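Local coordinates for protein cytosol aminopeptidase (Staphylococcus aureus subsp. aureus, PDB 3KZW) that probably removes amino-terminal residues, leucine above all, from peptides as a metal-dependent cytosolic leucyl aminopeptidase of the M17 family, at residues 213-218 / 257-262; 218-223 / 262-267. All coordinates share one frame; numbering follows the deposited sequence.

Contact 1 (213-218 / 257-262); sequences VLTPQT and SKHKPR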
# COMPACT_ATOMS: atom_id res chain seq x y z
N VAL A 213 -28.10 6.59 -16.37
CA VAL A 213 -29.49 6.95 -16.63
C VAL A 213 -29.81 8.30 -15.97
O VAL A 213 -30.32 9.21 -16.64
CB VAL A 213 -30.48 5.86 -16.14
CG1 VAL A 213 -31.92 6.28 -16.38
CG2 VAL A 213 -30.20 4.53 -16.83
N LEU A 214 -29.51 8.43 -14.68
CA LEU A 214 -29.74 9.68 -13.95
C LEU A 214 -28.52 10.59 -13.99
O LEU A 214 -27.61 10.49 -13.16
CB LEU A 214 -30.19 9.42 -12.51
CG LEU A 214 -30.77 10.62 -11.76
CD1 LEU A 214 -32.24 10.82 -12.10
CD2 LEU A 214 -30.59 10.48 -10.26
N THR A 215 -28.50 11.48 -14.98
CA THR A 215 -27.49 12.52 -15.12
C THR A 215 -28.06 13.80 -14.52
O THR A 215 -29.26 13.87 -14.25
CB THR A 215 -27.14 12.74 -16.60
OG1 THR A 215 -28.28 13.24 -17.30
CG2 THR A 215 -26.69 11.43 -17.25
N PRO A 216 -27.21 14.83 -14.30
CA PRO A 216 -27.72 16.11 -13.78
C PRO A 216 -28.91 16.66 -14.57
O PRO A 216 -29.86 17.16 -13.97
CB PRO A 216 -26.52 17.04 -13.92
CG PRO A 216 -25.35 16.15 -13.79
CD PRO A 216 -25.74 14.85 -14.44
N GLN A 217 -28.87 16.54 -15.90
CA GLN A 217 -29.94 17.02 -16.76
C GLN A 217 -31.24 16.26 -16.52
O GLN A 217 -32.28 16.87 -16.27
CB GLN A 217 -29.54 16.93 -18.24
CG GLN A 217 -30.60 17.43 -19.21
CD GLN A 217 -30.29 17.09 -20.65
OE1 GLN A 217 -29.14 17.20 -21.10
NE2 GLN A 217 -31.31 16.68 -21.40
N THR A 218 -31.18 14.93 -16.59
CA THR A 218 -32.36 14.07 -16.43
C THR A 218 -32.91 14.13 -15.01
O THR A 218 -34.12 13.98 -14.80
CB THR A 218 -32.10 12.60 -16.83
OG1 THR A 218 -31.08 12.05 -15.99
CG2 THR A 218 -31.67 12.50 -18.29
N SER A 257 -17.47 16.27 -17.40
CA SER A 257 -18.44 15.28 -17.86
C SER A 257 -19.09 15.72 -19.16
O SER A 257 -19.15 16.92 -19.46
CB SER A 257 -19.51 15.07 -16.79
OG SER A 257 -20.55 14.25 -17.28
N LYS A 258 -19.58 14.75 -19.93
CA LYS A 258 -20.39 15.03 -21.12
C LYS A 258 -21.71 15.65 -20.68
O LYS A 258 -22.24 16.54 -21.36
CB LYS A 258 -20.64 13.75 -21.92
CG LYS A 258 -21.34 13.98 -23.26
CD LYS A 258 -21.24 12.76 -24.17
CE LYS A 258 -22.38 11.77 -23.95
NZ LYS A 258 -23.62 12.19 -24.68
N HIS A 259 -22.23 15.18 -19.55
CA HIS A 259 -23.47 15.68 -18.99
C HIS A 259 -23.16 16.82 -18.02
O HIS A 259 -22.78 16.59 -16.86
CB HIS A 259 -24.23 14.54 -18.29
CG HIS A 259 -24.20 13.25 -19.05
ND1 HIS A 259 -24.93 13.05 -20.20
CD2 HIS A 259 -23.53 12.10 -18.83
CE1 HIS A 259 -24.71 11.83 -20.65
NE2 HIS A 259 -23.86 11.23 -19.84
N LYS A 260 -23.33 18.04 -18.51
CA LYS A 260 -22.97 19.26 -17.77
C LYS A 260 -23.86 19.51 -16.55
O LYS A 260 -25.00 19.04 -16.51
CB LYS A 260 -23.00 20.47 -18.71
CG LYS A 260 -22.16 20.32 -19.98
CD LYS A 260 -20.67 20.21 -19.68
CE LYS A 260 -19.90 19.84 -20.93
NZ LYS A 260 -18.50 19.44 -20.61
N PRO A 261 -23.34 20.26 -15.55
CA PRO A 261 -24.05 20.52 -14.29
C PRO A 261 -25.36 21.29 -14.44
O PRO A 261 -25.61 21.93 -15.46
CB PRO A 261 -23.04 21.34 -13.48
CG PRO A 261 -22.12 21.92 -14.48
CD PRO A 261 -22.00 20.88 -15.54
N ARG A 262 -26.20 21.22 -13.40
CA ARG A 262 -27.46 21.94 -13.33
C ARG A 262 -27.65 22.49 -11.93
O ARG A 262 -27.15 21.92 -10.95
CB ARG A 262 -28.64 21.02 -13.67
CG ARG A 262 -28.67 20.47 -15.10
CD ARG A 262 -29.08 21.53 -16.10
NE ARG A 262 -29.31 20.96 -17.43
CZ ARG A 262 -28.36 20.80 -18.36
NH1 ARG A 262 -27.11 21.15 -18.11
NH2 ARG A 262 -28.68 20.28 -19.53
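Thr-215 lays its methyl group over one face of the His-259 imidazole: CG2 sits 3.6 Å from the centre of the ring and 11° off its normal, a CH-pi contact in which the methyl lies almost squarely above the ring. The torsion chi1 of 65° sets this up, because it turns CG2 away from the carbonyl carbon and out to the histidine while OG1 stays back between the backbone N and that carbon. Threonine suits the place twice over. It occupies the N-cap position of helix 216-226, and its branched CB supplies a methyl for the ring. Its backbone N donates to Thr-218 OG1 at 2.8 Å, which ties the start of the first turn together. Pro-216, with no N-H to offer, fits the first turn of a helix, and its ring lies against the backbone of the other segment, CB coming to 3.6 Å from Lys-260 O. Here helix 216-226 of the alpha/beta catalytic domain is joined to the loop that leads from helix 248-254 into strand 262-269. Beyond the proline, Arg-262 CG lies 3.7 Å from Pro-216 O, and a bend at chi2 then carries the rest of the chain alongside Gln-217. The guanidinium and amide planes are only 5° apart, and Gln-217 CG reaches Arg-262 NH2 at 3.5 Å. No hydrogen bond joins the pair: Gln-217 NE2 instead donates to Glu-221 one turn on, whereas Arg-262 NH1 holds Pro-261 O at 3.1 Å, approaching from above the carbonyl plane. The loop carries its own braces, an ST turn in which Ser-257 OG accepts from His-259 N, and Lys-260 NZ bonded to Ser-257 O at 2.8 Å, nearly in line with the C=O bond.

Contact 2 (218-223 / 262-267); sequences TFAEDI and RLVTIT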
# COMPACT_ATOMS: atom_id res chain seq x y z
N THR A 218 -31.18 14.93 -16.59
CA THR A 218 -32.36 14.07 -16.43
C THR A 218 -32.91 14.13 -15.01
O THR A 218 -34.12 13.98 -14.80
CB THR A 218 -32.10 12.60 -16.83
OG1 THR A 218 -31.08 12.05 -15.99
CG2 THR A 218 -31.67 12.50 -18.29
N PHE A 219 -32.02 14.34 -14.04
CA PHE A 219 -32.41 14.53 -12.65
C PHE A 219 -33.25 15.79 -12.49
O PHE A 219 -34.29 15.76 -11.84
CB PHE A 219 -31.17 14.57 -11.75
CG PHE A 219 -31.48 14.63 -10.27
CD1 PHE A 219 -32.54 13.92 -9.72
CD2 PHE A 219 -30.67 15.38 -9.42
CE1 PHE A 219 -32.81 13.98 -8.36
CE2 PHE A 219 -30.93 15.44 -8.05
CZ PHE A 219 -32.00 14.74 -7.52
N ALA A 220 -32.79 16.88 -13.11
CA ALA A 220 -33.53 18.14 -13.13
C ALA A 220 -34.88 17.98 -13.83
O ALA A 220 -35.91 18.43 -13.32
CB ALA A 220 -32.71 19.24 -13.80
N GLU A 221 -34.87 17.33 -15.00
CA GLU A 221 -36.08 17.09 -15.78
C GLU A 221 -37.11 16.26 -15.02
O GLU A 221 -38.32 16.52 -15.12
CB GLU A 221 -35.73 16.41 -17.11
CG GLU A 221 -35.05 17.32 -18.12
CD GLU A 221 -34.47 16.58 -19.32
OE1 GLU A 221 -34.57 15.33 -19.38
OE2 GLU A 221 -33.91 17.26 -20.21
N ASP A 222 -36.64 15.27 -14.27
CA ASP A 222 -37.52 14.41 -13.47
C ASP A 222 -38.20 15.18 -12.34
O ASP A 222 -39.36 14.92 -12.02
CB ASP A 222 -36.75 13.21 -12.91
CG ASP A 222 -36.52 12.11 -13.95
OD1 ASP A 222 -36.82 12.32 -15.16
OD2 ASP A 222 -36.03 11.03 -13.56
N ILE A 223 -37.46 16.11 -11.73
CA ILE A 223 -37.99 16.95 -10.66
C ILE A 223 -39.07 17.90 -11.19
O ILE A 223 -40.12 18.07 -10.56
CB ILE A 223 -36.86 17.72 -9.92
CG1 ILE A 223 -35.95 16.74 -9.18
CG2 ILE A 223 -37.44 18.72 -8.92
CD1 ILE A 223 -34.57 17.30 -8.84
N ARG A 262 -26.20 21.22 -13.40
CA ARG A 262 -27.46 21.94 -13.33
C ARG A 262 -27.65 22.49 -11.93
O ARG A 262 -27.15 21.92 -10.95
CB ARG A 262 -28.64 21.02 -13.67
CG ARG A 262 -28.67 20.47 -15.10
CD ARG A 262 -29.08 21.53 -16.10
NE ARG A 262 -29.31 20.96 -17.43
CZ ARG A 262 -28.36 20.80 -18.36
NH1 ARG A 262 -27.11 21.15 -18.11
NH2 ARG A 262 -28.68 20.28 -19.53
N LEU A 263 -28.37 23.61 -11.83
CA LEU A 263 -28.84 24.10 -10.53
C LEU A 263 -30.36 24.09 -10.51
O LEU A 263 -31.00 24.72 -11.35
CB LEU A 263 -28.30 25.50 -10.23
CG LEU A 263 -28.56 25.98 -8.79
CD1 LEU A 263 -27.40 25.62 -7.88
CD2 LEU A 263 -28.81 27.47 -8.75
N VAL A 264 -30.92 23.38 -9.53
CA VAL A 264 -32.37 23.25 -9.41
C VAL A 264 -32.87 24.03 -8.20
O VAL A 264 -32.43 23.79 -7.07
CB VAL A 264 -32.80 21.76 -9.31
CG1 VAL A 264 -34.32 21.63 -9.29
CG2 VAL A 264 -32.22 20.96 -10.46
N THR A 265 -33.79 24.96 -8.44
CA THR A 265 -34.43 25.73 -7.38
C THR A 265 -35.87 25.25 -7.21
O THR A 265 -36.64 25.21 -8.17
CB THR A 265 -34.40 27.25 -7.67
OG1 THR A 265 -33.08 27.64 -8.06
CG2 THR A 265 -34.80 28.04 -6.43
N ILE A 266 -36.21 24.88 -5.98
CA ILE A 266 -37.54 24.38 -5.65
C ILE A 266 -38.17 25.27 -4.59
O ILE A 266 -37.65 25.38 -3.48
CB ILE A 266 -37.47 22.92 -5.13
CG1 ILE A 266 -36.80 22.00 -6.15
CG2 ILE A 266 -38.86 22.40 -4.78
CD1 ILE A 266 -36.33 20.67 -5.58
N THR A 267 -39.29 25.90 -4.92
CA THR A 267 -39.99 26.76 -3.96
C THR A 267 -41.35 26.21 -3.57
O THR A 267 -42.12 25.76 -4.42
CB THR A 267 -40.13 28.22 -4.45
OG1 THR A 267 -40.76 28.23 -5.74
CG2 THR A 267 -38.78 28.90 -4.56
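Arg-262 opens strand 262-267 by offering its aliphatic part to the helix: CG lies 4.4 Å from Ala-220 CB, a loose contact made by methylene rather than charge. A long side chain is apt at this partly exposed end, since its apolar stem can cover the helix while the guanidinium continues past it. Leu-263 turns to the far side of the sheet, where it meets Phe-247. Val-264 comes next and supplies the nearest approach between the segments, its CG2 standing 3.8 Å from Ala-220 CB. With chi1 at -175°, CG1 lies opposite the backbone N and CG2 beside it; CG2 is thereby directed at the alanine, and CG1 is left to meet Ile-223 CG2 at 4.3 Å. The small alanine lets the backbones come close, the CA atoms of Ala-220 and Val-264 being 6.4 Å apart. Helix and strand run almost parallel, their axes 18° apart and 9.0 Å at closest approach, as expected where a helix packs along a strand on one face of an alpha/beta sheet. That sheet flanks the strand with 233-237 and 328-338, both antiparallel to it. Thr-265 meets Tyr-382, outside the helix. Ile-266 returns to the helix side, and its CD1 meets Ile-223 CG2 at 4.0 Å, the two side chains crossing at about a right angle. Beta-branched valine and isoleucine suit an extended strand and give it broad, stiff apolar surfaces; Val-314 and Ile-317 of helix 308-322 continue this layer, touching Ile-223 and Ile-266 respectively.

Contact 1 lies at the loop-borne start of the helix and strand that contact 2 pairs, and the two centres are 11 Å apart. Helix 216-226 serves both, first through its capped N-terminal turn and then through its buried face, and Thr-218 and Arg-262 belong to both. The character changes along the way, from a mixed, partly buried contact in 213-218 / 257-262 to a mostly buried, apolar one in 218-223 / 262-267, where of the touching residues only Arg-262 is partly exposed. A further tie lies within the first partner: Leu-214 CD1 packs 3.7 Å from Phe-219 CA, binding the lead-in to the helix body. No residue of either contact belongs to the two sodium sites, at Thr-470 and Gly-474 and at Gly-485 and Thr-488.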